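Local coordinates for protein D-aminopeptidase (Burkholderia sp. LK4, PDB 5TZB) that probably cleaves amino-terminal residues, beta-amino acids among them, from short peptides and amides, as an Ntn hydrolase of peptidase family S58, at residues I190-K195 with V366-G370; G223-M227 with L239-S244. All blocks are in the same frame, centred on the assembly; numbering follows the deposited sequence.

Interaction 1 (I190-K195 with V366-G370)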
loop_
_atom_site.group_PDB
_atom_site.type_symbol
_atom_site.label_atom_id
_atom_site.label_comp_id
_atom_site.label_asym_id
_atom_site.label_seq_id
_atom_site.Cartn_x
_atom_site.Cartn_y
_atom_site.Cartn_z
ATOM N N ILE C 190 24.535 -12.684 -11.455
ATOM C CA ILE C 190 25.156 -11.807 -12.437
ATOM C C ILE C 190 24.654 -10.381 -12.228
ATOM O O ILE C 190 23.450 -10.154 -12.135
ATOM C CB ILE C 190 24.833 -12.285 -13.861
ATOM C CG1 ILE C 190 25.445 -13.670 -14.100
ATOM C CG2 ILE C 190 25.289 -11.272 -14.896
ATOM C CD1 ILE C 190 25.021 -14.325 -15.416
ATOM N N CYS C 191 25.572 -9.426 -12.135
ATOM C CA CYS C 191 25.210 -8.039 -11.850
ATOM C C CYS C 191 25.904 -7.082 -12.817
ATOM O O CYS C 191 27.117 -7.153 -13.021
ATOM C CB CYS C 191 25.549 -7.688 -10.401
ATOM S SG CYS C 191 25.113 -6.003 -9.906
ATOM N N HIS C 192 25.120 -6.204 -13.433
ATOM C CA HIS C 192 25.622 -5.310 -14.473
ATOM C C HIS C 192 26.452 -6.054 -15.527
ATOM O O HIS C 192 27.466 -5.552 -16.023
ATOM C CB HIS C 192 26.417 -4.158 -13.848
ATOM C CG HIS C 192 25.543 -3.140 -13.177
ATOM N ND1 HIS C 192 24.765 -2.250 -13.888
ATOM C CD2 HIS C 192 25.320 -2.871 -11.867
ATOM C CE1 HIS C 192 24.103 -1.474 -13.044
ATOM N NE2 HIS C 192 24.428 -1.826 -11.813
ATOM N N GLU C 193 26.005 -7.272 -15.838
ATOM C CA GLU C 193 26.624 -8.121 -16.848
ATOM C C GLU C 193 28.077 -8.445 -16.493
ATOM O O GLU C 193 28.891 -8.743 -17.368
ATOM C CB GLU C 193 26.509 -7.464 -18.225
ATOM C CG GLU C 193 25.066 -7.131 -18.562
ATOM C CD GLU C 193 24.896 -6.488 -19.924
ATOM O OE1 GLU C 193 24.317 -5.374 -19.999
ATOM O OE2 GLU C 193 25.310 -7.109 -20.915
ATOM N N PHE C 194 28.389 -8.338 -15.203
ATOM C CA PHE C 194 29.587 -8.925 -14.613
ATOM C C PHE C 194 29.144 -9.959 -13.592
ATOM O O PHE C 194 27.946 -10.092 -13.331
ATOM C CB PHE C 194 30.446 -7.880 -13.914
ATOM C CG PHE C 194 31.091 -6.902 -14.832
ATOM C CD1 PHE C 194 32.134 -7.289 -15.666
ATOM C CD2 PHE C 194 30.686 -5.573 -14.834
ATOM C CE1 PHE C 194 32.748 -6.370 -16.514
ATOM C CE2 PHE C 194 31.297 -4.647 -15.671
ATOM C CZ PHE C 194 32.330 -5.046 -16.514
ATOM N N LYS C 195 30.094 -10.634 -12.950
ATOM C CA LYS C 195 29.737 -11.567 -11.875
ATOM C C LYS C 195 29.109 -10.836 -10.699
ATOM O O LYS C 195 29.639 -9.829 -10.220
ATOM C CB LYS C 195 30.965 -12.347 -11.390
ATOM C CG LYS C 195 30.635 -13.396 -10.323
ATOM C CD LYS C 195 29.770 -14.515 -10.894
ATOM C CE LYS C 195 29.326 -15.510 -9.818
ATOM N NZ LYS C 195 28.245 -14.967 -8.944
ATOM N N VAL C 366 30.675 -15.443 -17.633
ATOM C CA VAL C 366 30.582 -14.101 -17.100
ATOM C C VAL C 366 31.943 -13.768 -16.480
ATOM O O VAL C 366 32.607 -14.630 -15.890
ATOM C CB VAL C 366 29.425 -13.961 -16.073
ATOM C CG1 VAL C 366 29.708 -14.754 -14.802
ATOM C CG2 VAL C 366 29.167 -12.499 -15.736
ATOM N N GLU C 367 32.381 -12.529 -16.666
ATOM C CA GLU C 367 33.650 -12.079 -16.109
ATOM C C GLU C 367 33.408 -11.353 -14.799
ATOM O O GLU C 367 32.394 -10.667 -14.642
ATOM C CB GLU C 367 34.380 -11.146 -17.075
ATOM C CG GLU C 367 34.960 -11.830 -18.292
ATOM C CD GLU C 367 35.782 -10.886 -19.157
ATOM O OE1 GLU C 367 36.477 -10.011 -18.594
ATOM O OE2 GLU C 367 35.752 -11.038 -20.399
ATOM N N GLY C 368 34.320 -11.531 -13.851
ATOM C CA GLY C 368 34.352 -10.675 -12.683
ATOM C C GLY C 368 34.750 -9.296 -13.172
ATOM O O GLY C 368 35.531 -9.178 -14.118
ATOM N N LEU C 369 34.203 -8.261 -12.543
ATOM C CA LEU C 369 34.508 -6.880 -12.901
ATOM C C LEU C 369 36.026 -6.632 -12.936
ATOM O O LEU C 369 36.559 -6.076 -13.898
ATOM C CB LEU C 369 33.826 -5.933 -11.921
ATOM C CG LEU C 369 34.168 -4.446 -11.982
ATOM C CD1 LEU C 369 33.897 -3.846 -13.356
ATOM C CD2 LEU C 369 33.389 -3.727 -10.896
ATOM N N GLY C 370 36.728 -7.090 -11.906
ATOM C CA GLY C 370 38.168 -6.925 -11.869
ATOM C C GLY C 370 38.578 -5.654 -11.147
ATOM O O GLY C 370 38.215 -4.539 -11.529
HETATM O O HOH W 1 30.936 -10.705 -18.050
HETATM O O HOH W 2 32.265 -8.977 -10.766
#
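Phe194 and Leu369 form one apolar end of this contact and Val366 the other, with backbone bonding between them. CD1 of Leu369 sits over one face of the Phe194 ring, 3.8 Å from the centroid and displaced toward the rim on the CE2 side, a CH-pi contact. Leucine suits the place because its branched end can lie on a ring: with CG anti to the backbone N (chi1 171°), the chain reaches across toward the aromatic side chain. The Glu367 carbonyl oxygen lies at the ring edge, 3.5 Å from CD1 of Phe194, where the slightly positive C-H rim suits it. That same oxygen accepts the one direct hydrogen bond between the segments, from Lys195 N at 2.9 Å; the bond is bent (145°) and the donor stands above the carbonyl plane. Two waters extend the pairing: one joins Glu193 O to Glu367 N, the other Lys195 O to Leu369 N. Val366 points its beta-branched side chain at the hairpin. Its CG2 presses on the peptide between Phe194 and Lys195, 3.3 Å from Phe194 C, and also meets Ile190 CG2 at 4.2 Å. Its CG1 touches Lys195 CD at 3.9 Å, the two side chains crossing nearly at right angles. The lysine thus lends its methylenes to packing, while bends at chi2 and chi4 carry NZ away to the carbonyls of Thr187 and Met189. Cys191 to Phe194 form a type I' turn, so residues 190-195 form a tight beta hairpin with a two-residue loop, His192-Glu193. It lies against the link between strand 364-366 and helix 371-380, with Leu369 also reaching Leu353 of helix 331-355 and Leu374 of helix 371-380.

Interaction 2 (G223-M227 with L239-S244)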
loop_
_atom_site.group_PDB
_atom_site.type_symbol
_atom_site.label_atom_id
_atom_site.label_comp_id
_atom_site.label_asym_id
_atom_site.label_seq_id
_atom_site.Cartn_x
_atom_site.Cartn_y
_atom_site.Cartn_z
ATOM N N GLY C 223 20.675 -5.441 -13.582
ATOM C CA GLY C 223 21.329 -4.316 -14.220
ATOM C C GLY C 223 22.014 -4.529 -15.541
ATOM O O GLY C 223 22.576 -5.593 -15.831
ATOM N N VAL C 224 21.973 -3.489 -16.358
ATOM C CA VAL C 224 22.671 -3.545 -17.624
ATOM C C VAL C 224 24.033 -2.871 -17.483
ATOM O O VAL C 224 24.239 -1.974 -16.652
ATOM C CB VAL C 224 21.862 -2.887 -18.757
ATOM C CG1 VAL C 224 20.430 -3.427 -18.752
ATOM C CG2 VAL C 224 21.815 -1.409 -18.575
ATOM N N ARG C 225 24.960 -3.341 -18.297
ATOM C CA ARG C 225 26.350 -2.904 -18.261
ATOM C C ARG C 225 26.558 -1.377 -18.227
ATOM O O ARG C 225 27.157 -0.847 -17.278
ATOM C CB ARG C 225 27.077 -3.489 -19.476
ATOM C CG ARG C 225 28.538 -3.111 -19.564
ATOM C CD ARG C 225 29.383 -3.756 -18.464
ATOM N NE ARG C 225 29.384 -5.220 -18.503
ATOM C CZ ARG C 225 30.027 -5.946 -19.421
ATOM N NH1 ARG C 225 30.701 -5.344 -20.403
ATOM N NH2 ARG C 225 29.994 -7.277 -19.374
ATOM N N GLU C 226 26.097 -0.684 -19.269
ATOM C CA GLU C 226 26.361 0.756 -19.409
ATOM C C GLU C 226 25.887 1.590 -18.228
ATOM O O GLU C 226 26.378 2.692 -18.031
ATOM C CB GLU C 226 25.769 1.340 -20.703
ATOM C CG GLU C 226 24.327 0.986 -20.985
ATOM C CD GLU C 226 24.163 -0.327 -21.736
ATOM O OE1 GLU C 226 24.917 -1.292 -21.472
ATOM O OE2 GLU C 226 23.250 -0.390 -22.587
ATOM N N MET C 227 24.898 1.095 -17.484
ATOM C CA MET C 227 24.302 1.860 -16.388
ATOM C C MET C 227 25.137 1.833 -15.101
ATOM O O MET C 227 24.807 2.535 -14.142
ATOM C CB MET C 227 22.888 1.349 -16.065
ATOM C CG MET C 227 21.848 1.650 -17.132
ATOM S SD MET C 227 21.483 3.387 -17.388
ATOM C CE MET C 227 20.270 3.261 -18.708
ATOM N N LEU C 239 33.045 0.648 -19.966
ATOM C CA LEU C 239 33.256 -0.784 -19.765
ATOM C C LEU C 239 32.380 -1.625 -20.693
ATOM O O LEU C 239 32.208 -2.825 -20.478
ATOM C CB LEU C 239 32.984 -1.163 -18.303
ATOM C CG LEU C 239 33.982 -0.720 -17.229
ATOM C CD1 LEU C 239 33.477 -1.113 -15.859
ATOM C CD2 LEU C 239 35.371 -1.316 -17.469
ATOM N N ARG C 240 31.808 -0.996 -21.715
ATOM C CA ARG C 240 30.962 -1.728 -22.650
ATOM C C ARG C 240 31.700 -2.789 -23.461
ATOM O O ARG C 240 31.084 -3.754 -23.903
ATOM C CB ARG C 240 30.228 -0.777 -23.598
ATOM C CG ARG C 240 29.267 0.173 -22.903
ATOM C CD ARG C 240 28.509 0.988 -23.932
ATOM N NE ARG C 240 28.913 2.386 -23.925
ATOM C CZ ARG C 240 28.072 3.403 -23.761
ATOM N NH1 ARG C 240 26.769 3.179 -23.624
ATOM N NH2 ARG C 240 28.534 4.647 -23.763
ATOM N N HIS C 241 33.004 -2.624 -23.650
ATOM C CA HIS C 241 33.771 -3.519 -24.525
ATOM C C HIS C 241 33.946 -4.929 -23.944
ATOM O O HIS C 241 34.144 -5.894 -24.683
ATOM C CB HIS C 241 35.152 -2.909 -24.807
ATOM C CG HIS C 241 35.954 -2.665 -23.568
ATOM N ND1 HIS C 241 35.721 -1.591 -22.733
ATOM C CD2 HIS C 241 36.976 -3.359 -23.015
ATOM C CE1 HIS C 241 36.563 -1.637 -21.714
ATOM N NE2 HIS C 241 37.336 -2.700 -21.861
ATOM N N VAL C 242 33.894 -5.041 -22.624
ATOM C CA VAL C 242 34.094 -6.325 -21.960
ATOM C C VAL C 242 32.956 -7.289 -22.323
ATOM O O VAL C 242 31.789 -6.886 -22.375
ATOM C CB VAL C 242 34.197 -6.152 -20.418
ATOM C CG1 VAL C 242 34.425 -7.484 -19.738
ATOM C CG2 VAL C 242 35.346 -5.221 -20.072
ATOM N N PRO C 243 33.300 -8.546 -22.651
ATOM C CA PRO C 243 32.313 -9.587 -22.983
ATOM C C PRO C 243 31.188 -9.725 -21.946
ATOM O O PRO C 243 31.409 -9.540 -20.742
ATOM C CB PRO C 243 33.158 -10.859 -23.044
ATOM C CG PRO C 243 34.522 -10.362 -23.514
ATOM C CD PRO C 243 34.688 -8.995 -22.896
ATOM N N SER C 244 29.989 -10.053 -22.424
ATOM C CA SER C 244 28.821 -10.195 -21.557
ATOM C C SER C 244 28.171 -11.561 -21.744
ATOM O O SER C 244 28.095 -12.072 -22.863
ATOM C CB SER C 244 27.792 -9.102 -21.850
ATOM O OG SER C 244 26.563 -9.356 -21.175
#
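The guanidinium of Arg225 is gripped by three backbone carbonyls of residues 239-244. NH1 gives a nearly straight bond to Val242 O (2.7 Å, 172°) and a more bent one to Leu239 O at 2.9 Å, while NH2 bonds Pro243 O at 3.0 Å. Val242 O and Pro243 O lie near the guanidinium plane; Leu239 O is tilted from it. Arginine suits this place because its planar, singly charged head carries five N-H groups and can serve several acceptors at once, and bends at chi2 and chi3 (69° and 61°) fold the chain to bring that head to them. On its other N-H groups, NE donates to His192 O and NH2 also to Glu193 O, fixing the group's rotation. Since Leu239 to Val242 form a type I turn, one cation ties the turn's two ends together. Outward, Arg225 CD lies 3.6 Å from Leu239 O, and Ser244 CB rests 3.8 Å from NH2. Farther out, Arg240 NH1 comes to 3.6 Å from Glu226 CB. Both segments belong to the long connection between strands 213-220 and 260-266, with Leu239 and Val242 packing on Phe194 of strand 194-195 and on Arg373 of helix 371-380.

Following the chain from the N terminus, the hairpin 190-195 comes after helix 163-172; the chain then runs through strands 197-204 and 213-220 into the loop holding 223-227. Interaction 2 closes a short loop there, its segments separated by only 11 residues, before strand 260-266. Interaction 1 closes much later, when the chain returns after helix 331-355, at the end of strand 364-366, so interaction 2 is nested within its large loop. Their centres lie about 9 Å apart and they touch directly: Ser244 OG and Glu193 OE2 are 2.6 Å apart, probably hydrogen-bonded, and Pro243 packs on Glu367. Together they tie the hairpin, the 213-220 to 260-266 connection and the approach to helix 371-380 into one patch.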